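Local coordinates for protein enoyl-CoA hydratase (Mycobacterium tuberculosis, PDB 4JJT) that probably acts as a lyase of the enoyl-CoA hydratase/isomerase family, adding water across the double bond of enoyl-CoA thioesters, at residues I11-E15 and R16-L20; A225-Q228 and F229-S232. All blocks are in the same frame, centred on the assembly; numbering follows the deposited sequence.

Interaction 1: I11-E15 and R16-L20; sequences IDTDE and RVRTL
The guanidinium of Arg18 meets the neighbouring strand mainly along its edge, where Thr13 OG1 and the carbonyl oxygen of Asp12 lie near its plane, while the methyl CG2 of Ile11 approaches obliquely. Arg18 NE donates to Thr13 OG1 at 2.9 Å, bent to 140° at the hydrogen, and Arg18 NH2 adds a weak bond to the same oxygen at 3.1 Å, so one hydroxyl is held by two N-H groups. Bends at chi2 (71°) and chi3 (45°) fold the arginine back across its partner strand and bring its CD to 3.6 Å from Ile11 CG2. Arg18 NH2 also makes a long, weak ion pair with Asp49. On the sheet face that carries Thr13 and Arg18, Ile11 and Leu20 run alongside each other, with Ile11 CG1 4.0 Å from Leu20 CD2. The opposite sheet face carries Asp12 beside Thr19, where Asp12 OD2 and Thr19 OG1 stay 3.6 Å apart without a hydrogen bond. Their backbones pair reciprocally: Asp12 N reaches Thr19 O at 3.1 Å, and Thr19 N reaches Asp12 O at 2.9 Å. At the turn, Glu15 and Arg16 both adopt left-handed backbone conformations, as in a type I' turn, and Arg16 forms a salt bridge with Asp53. This geometry identifies a beta hairpin with a short turn at Glu15-Arg16, the antiparallel start of the mixed sheet in a crotonase-like fold.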
loop_
_atom_site.group_PDB
_atom_site.type_symbol
_atom_site.label_atom_id
_atom_site.label_comp_id
_atom_site.label_asym_id
_atom_site.label_seq_id
_atom_site.Cartn_x
_atom_site.Cartn_y
_atom_site.Cartn_z
ATOM N N ILE A 11 19.455 -31.297 -15.778
ATOM C CA ILE A 11 18.387 -30.697 -16.568
ATOM C C ILE A 11 17.685 -31.738 -17.435
ATOM O O ILE A 11 18.274 -32.285 -18.365
ATOM C CB ILE A 11 18.917 -29.554 -17.452
ATOM C CG1 ILE A 11 19.505 -28.440 -16.581
ATOM C CG2 ILE A 11 17.813 -29.015 -18.339
ATOM C CD1 ILE A 11 20.160 -27.329 -17.360
ATOM N N ASP A 12 16.423 -32.010 -17.119
ATOM C CA ASP A 12 15.651 -33.034 -17.816
ATOM C C ASP A 12 14.390 -32.456 -18.446
ATOM O O ASP A 12 13.770 -31.548 -17.896
ATOM C CB ASP A 12 15.284 -34.163 -16.850
ATOM C CG ASP A 12 14.127 -35.004 -17.348
ATOM O OD1 ASP A 12 14.362 -35.932 -18.152
ATOM O OD2 ASP A 12 12.975 -34.738 -16.937
ATOM N N THR A 13 14.014 -32.992 -19.603
ATOM C CA THR A 13 12.776 -32.598 -20.265
ATOM C C THR A 13 11.932 -33.821 -20.618
ATOM O O THR A 13 12.410 -34.757 -21.260
ATOM C CB THR A 13 13.047 -31.774 -21.538
ATOM O OG1 THR A 13 13.846 -30.631 -21.208
ATOM C CG2 THR A 13 11.740 -31.312 -22.159
ATOM N N ASP A 14 10.674 -33.807 -20.194
ATOM C CA ASP A 14 9.783 -34.940 -20.399
ATOM C C ASP A 14 8.326 -34.498 -20.355
ATOM O O ASP A 14 7.848 -34.029 -19.322
ATOM C CB ASP A 14 10.046 -36.012 -19.338
ATOM C CG ASP A 14 9.183 -37.243 -19.527
ATOM O OD1 ASP A 14 9.456 -38.021 -20.465
ATOM O OD2 ASP A 14 8.236 -37.440 -18.734
ATOM N N GLU A 15 7.633 -34.655 -21.481
ATOM C CA GLU A 15 6.229 -34.272 -21.606
ATOM C C GLU A 15 5.998 -32.812 -21.238
ATOM O O GLU A 15 5.145 -32.499 -20.408
ATOM C CB GLU A 15 5.332 -35.180 -20.760
ATOM C CG GLU A 15 5.263 -36.616 -21.241
ATOM C CD GLU A 15 4.395 -36.780 -22.473
ATOM O OE1 GLU A 15 4.507 -37.828 -23.145
ATOM O OE2 GLU A 15 3.597 -35.863 -22.767
ATOM N N ARG A 16 6.781 -31.931 -21.856
ATOM C CA ARG A 16 6.660 -30.486 -21.669
ATOM C C ARG A 16 6.906 -30.044 -20.229
ATOM O O ARG A 16 6.465 -28.973 -19.814
ATOM C CB ARG A 16 5.297 -29.986 -22.163
ATOM C CG ARG A 16 4.957 -30.420 -23.579
ATOM C CD ARG A 16 3.631 -29.846 -24.037
ATOM N NE ARG A 16 3.656 -28.388 -24.059
ATOM C CZ ARG A 16 4.150 -27.666 -25.059
ATOM N NH1 ARG A 16 4.666 -28.269 -26.122
ATOM N NH2 ARG A 16 4.132 -26.342 -24.994
ATOM N N VAL A 17 7.620 -30.872 -19.475
ATOM C CA VAL A 17 7.972 -30.544 -18.098
ATOM C C VAL A 17 9.486 -30.518 -17.933
ATOM O O VAL A 17 10.170 -31.502 -18.216
ATOM C CB VAL A 17 7.373 -31.551 -17.098
ATOM C CG1 VAL A 17 7.862 -31.252 -15.687
ATOM C CG2 VAL A 17 5.854 -31.526 -17.164
ATOM N N ARG A 18 10.000 -29.382 -17.476
ATOM C CA ARG A 18 11.429 -29.202 -17.261
ATOM C C ARG A 18 11.803 -29.388 -15.791
ATOM O O ARG A 18 11.388 -28.609 -14.930
ATOM C CB ARG A 18 11.854 -27.811 -17.744
ATOM C CG ARG A 18 13.260 -27.397 -17.346
ATOM C CD ARG A 18 14.309 -28.184 -18.101
ATOM N NE ARG A 18 14.005 -28.281 -19.526
ATOM C CZ ARG A 18 14.274 -27.335 -20.420
ATOM N NH1 ARG A 18 14.846 -26.200 -20.041
ATOM N NH2 ARG A 18 13.962 -27.522 -21.693
ATOM N N THR A 19 12.586 -30.421 -15.506
ATOM C CA THR A 19 13.005 -30.691 -14.137
ATOM C C THR A 19 14.417 -30.174 -13.895
ATOM O O THR A 19 15.333 -30.469 -14.661
ATOM C CB THR A 19 12.952 -32.193 -13.811
ATOM O OG1 THR A 19 11.678 -32.722 -14.198
ATOM C CG2 THR A 19 13.161 -32.419 -12.320
ATOM N N LEU A 20 14.579 -29.389 -12.835
ATOM C CA LEU A 20 15.887 -28.880 -12.441
ATOM C C LEU A 20 16.311 -29.492 -11.113
ATOM O O LEU A 20 15.653 -29.298 -10.094
ATOM C CB LEU A 20 15.868 -27.356 -12.322
ATOM C CG LEU A 20 15.406 -26.560 -13.541
ATOM C CD1 LEU A 20 15.501 -25.067 -13.260
ATOM C CD2 LEU A 20 16.215 -26.933 -14.773
#

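Interaction 2: A225-Q228 and F229-S232; sequences AAKQ and FRTS
Ala226 and Arg230 make the close-packed side of this helical segment. The carbonyl oxygen of Ala226 accepts Arg230 N at 3.0 Å and also sits over one face of the arginine's guanidinium, with Lys227 CA over that face too, both offset toward its rim. CG of Arg230 lies beside its own backbone N (chi1 -62°), and the chain runs back along the helix until Arg230 NH1 is 3.5 Å from Ala226 CB. At the guanidinium edge, in its plane, Lys227 NZ comes within 3.2 Å of Arg230 NH2. These are two donors with no bond between them, but both side chains also touch Asp81, whose negative charge may offset the like charges. All this belongs to the long C-terminal helix 197-237 of the crotonase-like fold, and subunit packing occurs here: Ala225 and Phe229 meet Ser206 and Ala202 of a second subunit, whereas Lys227 and Gln228 meet Ser83 and Ala88 of a third. On the solvent side Gln228, Thr231 and Ser232 are exposed, and the two hydroxyls bond to backbone carbonyls. Lys227 O receives Thr231 OG1 at 2.7 Å and Thr231 N at 3.2 Å, the two donors arriving from opposite faces of the carbonyl plane. One residue further along, Ser232 OG reaches Gln228 O at 3.3 Å, nearly in line with the C=O bond, while the backbone bond from Ser232 N to Gln228 O, at 3.4 Å, is weak.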
loop_
_atom_site.group_PDB
_atom_site.type_symbol
_atom_site.label_atom_id
_atom_site.label_comp_id
_atom_site.label_asym_id
_atom_site.label_seq_id
_atom_site.Cartn_x
_atom_site.Cartn_y
_atom_site.Cartn_z
ATOM N N ALA A 225 17.169 -3.134 5.417
ATOM C CA ALA A 225 17.578 -3.668 6.708
ATOM C C ALA A 225 18.836 -4.517 6.571
ATOM O O ALA A 225 19.700 -4.510 7.449
ATOM C CB ALA A 225 16.456 -4.480 7.323
ATOM N N ALA A 226 18.935 -5.243 5.463
ATOM C CA ALA A 226 20.105 -6.072 5.194
ATOM C C ALA A 226 21.326 -5.211 4.887
ATOM O O ALA A 226 22.414 -5.453 5.407
ATOM C CB ALA A 226 19.821 -7.026 4.047
ATOM N N LYS A 227 21.132 -4.204 4.043
ATOM C CA LYS A 227 22.192 -3.266 3.695
ATOM C C LYS A 227 22.675 -2.512 4.930
ATOM O O LYS A 227 23.868 -2.259 5.090
ATOM C CB LYS A 227 21.685 -2.271 2.648
ATOM C CG LYS A 227 22.686 -1.189 2.282
ATOM C CD LYS A 227 23.874 -1.769 1.543
ATOM C CE LYS A 227 23.445 -2.367 0.216
ATOM N NZ LYS A 227 24.585 -2.984 -0.515
ATOM N N GLN A 228 21.734 -2.158 5.800
ATOM C CA GLN A 228 22.038 -1.400 7.006
ATOM C C GLN A 228 22.775 -2.264 8.023
ATOM O O GLN A 228 23.572 -1.766 8.816
ATOM C CB GLN A 228 20.748 -0.853 7.622
ATOM C CG GLN A 228 20.963 0.287 8.594
ATOM C CD GLN A 228 19.673 0.751 9.242
ATOM O OE1 GLN A 228 18.758 -0.041 9.473
ATOM N NE2 GLN A 228 19.593 2.043 9.537
ATOM N N PHE A 229 22.506 -3.565 7.996
ATOM C CA PHE A 229 23.130 -4.485 8.940
ATOM C C PHE A 229 24.563 -4.802 8.542
ATOM O O PHE A 229 25.450 -4.886 9.392
ATOM C CB PHE A 229 22.318 -5.772 9.068
ATOM C CG PHE A 229 22.898 -6.758 10.041
ATOM C CD1 PHE A 229 22.761 -6.563 11.401
ATOM C CD2 PHE A 229 23.568 -7.883 9.596
ATOM C CE1 PHE A 229 23.287 -7.466 12.298
ATOM C CE2 PHE A 229 24.096 -8.788 10.490
ATOM C CZ PHE A 229 23.954 -8.578 11.841
ATOM N N ARG A 230 24.785 -4.979 7.245
ATOM C CA ARG A 230 26.120 -5.242 6.722
ATOM C C ARG A 230 27.033 -4.045 6.946
ATOM O O ARG A 230 28.226 -4.202 7.199
ATOM C CB ARG A 230 26.055 -5.571 5.229
ATOM C CG ARG A 230 25.250 -6.813 4.906
ATOM C CD ARG A 230 25.255 -7.110 3.415
ATOM N NE ARG A 230 23.901 -7.208 2.876
ATOM C CZ ARG A 230 23.396 -6.376 1.971
ATOM N NH1 ARG A 230 22.154 -6.542 1.537
ATOM N NH2 ARG A 230 24.134 -5.380 1.497
ATOM N N THR A 231 26.461 -2.851 6.845
ATOM C CA THR A 231 27.213 -1.610 7.000
ATOM C C THR A 231 27.764 -1.464 8.414
ATOM O O THR A 231 28.909 -1.050 8.606
ATOM C CB THR A 231 26.337 -0.388 6.663
ATOM O OG1 THR A 231 25.931 -0.457 5.290
ATOM C CG2 THR A 231 27.107 0.906 6.889
ATOM N N SER A 232 26.942 -1.809 9.399
ATOM C CA SER A 232 27.361 -1.776 10.794
ATOM C C SER A 232 28.412 -2.845 11.067
ATOM O O SER A 232 29.413 -2.588 11.732
ATOM C CB SER A 232 26.158 -1.977 11.720
ATOM O OG SER A 232 25.201 -0.951 11.548
#

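Interaction 1 comes first along the chain and interaction 2 near its end, and they lie on opposite sides of the chain's centre: their own centres are 39 Å apart and their nearest atoms about 25 Å apart, so they do not touch. They share no secondary-structure element. Residues 11-20 form the hairpin of strands 9-14 and 17-22 at one border of the six-stranded mixed sheet, and no other chain of the assembly touches them. Residues 225-232 belong to helix 197-237 and meet two further subunits of the six-chain assembly. One contact thus builds the sheet within a subunit; the other lies where subunits associate.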